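Local structure of hydroxylase (Rhodococcus sp., 2OR0) at residues Cys47-Ala52 with Gly93-Val98. The protein probably acts as a flavin-dependent monooxygenase of the acyl-CoA dehydrogenase fold, using reduced flavin to place one oxygen atom of O2 into a substrate. Numbering follows the deposited sequence.
Sequences CRLTDA and GASGWV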
ATOM      1  N   CYS A  47       3.293  -1.296  18.741  1.00 33.37           N
ATOM      2  CA  CYS A  47       3.786  -0.660  17.505  1.00 33.23           C
ATOM      3  C   CYS A  47       4.353  -1.663  16.518  1.00 32.15           C
ATOM      4  O   CYS A  47       5.386  -1.411  15.890  1.00 32.19           O
ATOM      5  CB  CYS A  47       4.836   0.432  17.798  1.00 33.50           C
ATOM      6  SG  CYS A  47       4.179   1.742  18.800  1.00 37.74           S
ATOM      7  N   ARG A  48       3.662  -2.789  16.369  1.00 31.44           N
ATOM      8  CA  ARG A  48       4.157  -3.927  15.607  1.00 31.82           C
ATOM      9  C   ARG A  48       3.014  -4.923  15.579  1.00 30.99           C
ATOM     10  O   ARG A  48       2.393  -5.159  16.604  1.00 30.21           O
ATOM     11  CB  ARG A  48       5.374  -4.525  16.356  1.00 32.14           C
ATOM     12  CG  ARG A  48       5.823  -5.918  15.938  1.00 34.06           C
ATOM     13  CD  ARG A  48       6.581  -6.623  17.081  1.00 34.56           C
ATOM     14  NE  ARG A  48       7.323  -7.805  16.620  1.00 39.22           N
ATOM     15  CZ  ARG A  48       6.804  -9.018  16.426  1.00 41.90           C
ATOM     16  NH1 ARG A  48       5.503  -9.262  16.636  1.00 38.89           N
ATOM     17  NH2 ARG A  48       7.605 -10.005  16.004  1.00 45.98           N
ATOM     18  N   LEU A  49       2.706  -5.492  14.419  1.00 31.00           N
ATOM     19  CA  LEU A  49       1.676  -6.528  14.367  1.00 30.94           C
ATOM     20  C   LEU A  49       2.076  -7.660  15.297  1.00 31.76           C
ATOM     21  O   LEU A  49       3.210  -8.140  15.237  1.00 31.13           O
ATOM     22  CB  LEU A  49       1.486  -7.089  12.947  1.00 30.55           C
ATOM     23  CG  LEU A  49       0.892  -6.229  11.831  1.00 30.06           C
ATOM     24  CD1 LEU A  49       0.886  -6.955  10.513  1.00 29.11           C
ATOM     25  CD2 LEU A  49      -0.532  -5.759  12.171  1.00 30.96           C
ATOM     26  N   THR A  50       1.160  -8.070  16.169  1.00 32.36           N
ATOM     27  CA  THR A  50       1.387  -9.253  16.989  1.00 34.02           C
ATOM     28  C   THR A  50       1.640 -10.451  16.052  1.00 34.49           C
ATOM     29  O   THR A  50       1.289 -10.410  14.867  1.00 34.17           O
ATOM     30  CB  THR A  50       0.168  -9.576  17.907  1.00 33.61           C
ATOM     31  OG1 THR A  50      -0.918 -10.035  17.101  1.00 35.14           O
ATOM     32  CG2 THR A  50      -0.289  -8.355  18.710  1.00 33.46           C
ATOM     33  N   ASP A  51       2.255 -11.510  16.573  1.00 35.69           N
ATOM     34  CA  ASP A  51       2.475 -12.726  15.788  1.00 35.85           C
ATOM     35  C   ASP A  51       1.136 -13.324  15.342  1.00 35.87           C
ATOM     36  O   ASP A  51       0.984 -13.753  14.179  1.00 36.17           O
ATOM     37  CB  ASP A  51       3.306 -13.745  16.576  1.00 36.52           C
ATOM     38  CG  ASP A  51       4.800 -13.350  16.698  1.00 38.94           C
ATOM     39  OD1 ASP A  51       5.302 -12.436  15.973  1.00 38.26           O
ATOM     40  OD2 ASP A  51       5.473 -13.988  17.547  1.00 41.71           O
ATOM     41  N   ALA A  52       0.152 -13.318  16.241  1.00 35.33           N
ATOM     42  CA  ALA A  52      -1.195 -13.744  15.867  1.00 35.19           C
ATOM     43  C   ALA A  52      -1.808 -12.894  14.740  1.00 34.95           C
ATOM     44  O   ALA A  52      -2.425 -13.445  13.845  1.00 34.75           O
ATOM     45  CB  ALA A  52      -2.132 -13.826  17.098  1.00 35.59           C
ATOM     46  N   GLY A  93      -6.722  -1.244  10.556  1.00 26.24           N
ATOM     47  CA  GLY A  93      -5.973  -0.444   9.616  1.00 25.66           C
ATOM     48  C   GLY A  93      -4.537  -0.886   9.398  1.00 25.87           C
ATOM     49  O   GLY A  93      -4.051  -0.871   8.263  1.00 25.39           O
ATOM     50  N   ALA A  94      -3.847  -1.252  10.479  1.00 26.02           N
ATOM     51  CA  ALA A  94      -2.468  -1.738  10.369  1.00 26.15           C
ATOM     52  C   ALA A  94      -2.366  -2.988   9.490  1.00 26.22           C
ATOM     53  O   ALA A  94      -1.532  -3.054   8.628  1.00 25.60           O
ATOM     54  CB  ALA A  94      -1.864  -2.008  11.755  1.00 26.12           C
ATOM     55  N   SER A  95      -3.222  -3.979   9.728  1.00 26.94           N
ATOM     56  CA  SER A  95      -3.227  -5.179   8.903  1.00 27.84           C
ATOM     57  C   SER A  95      -3.539  -4.831   7.459  1.00 27.55           C
ATOM     58  O   SER A  95      -2.962  -5.414   6.550  1.00 27.31           O
ATOM     59  CB  SER A  95      -4.273  -6.175   9.413  1.00 28.15           C
ATOM     60  OG  SER A  95      -3.992  -6.516  10.757  1.00 30.12           O
ATOM     61  N   GLY A  96      -4.488  -3.905   7.257  1.00 27.39           N
ATOM     62  CA  GLY A  96      -4.892  -3.514   5.921  1.00 26.72           C
ATOM     63  C   GLY A  96      -3.743  -2.868   5.182  1.00 26.73           C
ATOM     64  O   GLY A  96      -3.515  -3.138   4.001  1.00 26.27           O
ATOM     65  N   TRP A  97      -3.038  -1.982   5.888  1.00 26.73           N
ATOM     66  CA  TRP A  97      -1.898  -1.265   5.339  1.00 26.63           C
ATOM     67  C   TRP A  97      -0.773  -2.234   4.969  1.00 27.60           C
ATOM     68  O   TRP A  97      -0.159  -2.111   3.893  1.00 27.91           O
ATOM     69  CB  TRP A  97      -1.393  -0.234   6.352  1.00 26.54           C
ATOM     70  CG  TRP A  97      -0.220   0.570   5.845  1.00 25.21           C
ATOM     71  CD1 TRP A  97       1.106   0.281   6.031  1.00 24.96           C
ATOM     72  CD2 TRP A  97      -0.264   1.769   5.051  1.00 24.15           C
ATOM     73  NE1 TRP A  97       1.889   1.247   5.422  1.00 24.98           N
ATOM     74  CE2 TRP A  97       1.080   2.163   4.809  1.00 24.86           C
ATOM     75  CE3 TRP A  97      -1.301   2.563   4.540  1.00 25.77           C
ATOM     76  CZ2 TRP A  97       1.413   3.310   4.062  1.00 25.70           C
ATOM     77  CZ3 TRP A  97      -0.969   3.714   3.798  1.00 24.07           C
ATOM     78  CH2 TRP A  97       0.373   4.072   3.572  1.00 25.85           C
ATOM     79  N   VAL A  98      -0.502  -3.189   5.852  1.00 27.86           N
ATOM     80  CA  VAL A  98       0.600  -4.137   5.620  1.00 29.88           C
ATOM     81  C   VAL A  98       0.284  -5.035   4.393  1.00 29.75           C
ATOM     82  O   VAL A  98       1.150  -5.287   3.535  1.00 30.67           O
ATOM     83  CB  VAL A  98       0.917  -4.952   6.897  1.00 29.31           C
ATOM     84  CG1 VAL A  98       1.728  -6.203   6.562  1.00 31.36           C
ATOM     85  CG2 VAL A  98       1.656  -4.074   7.926  1.00 30.60           C
TER
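In the N-terminal helical domain of this acyl-CoA dehydrogenase-like fold, the turn between helices 33-46 and 51-60 packs on helix 93-102 through one leucine, L49, whose two methyls take different residues of the helix. L49 CD1 meets V98 tip to tip, 3.9 Å from its CG2, while L49 CD2 sits 4.0 Å from A94 CB and 3.8 Å from S95 OG. With CG anti to its own carbonyl carbon (chi1 -68°) and chi2 extended, the fork reaches the helix and spans one turn of it, from A94 to V98. The small A94 lets the leucine come close, and V98 offers a branched apolar end. S95 turns its hydroxyl to D92, so its polar end is satisfied beside a methyl; L57 of helix 51-60 touches both L49 and S95. Cutting the leucine back to an alanine would remove both methyls and is likely to open a gap against A94 CB and the V98 methyls. C47 closes helix 33-46 in a Schellman motif, and T50 N-caps the next helix, its OG1 hydrogen-bonded to A53 N. On the outer side R48 forms a salt bridge with D51, R48 NH1 lying 3.2 Å from D51 OD1, which it meets from above the carboxylate plane.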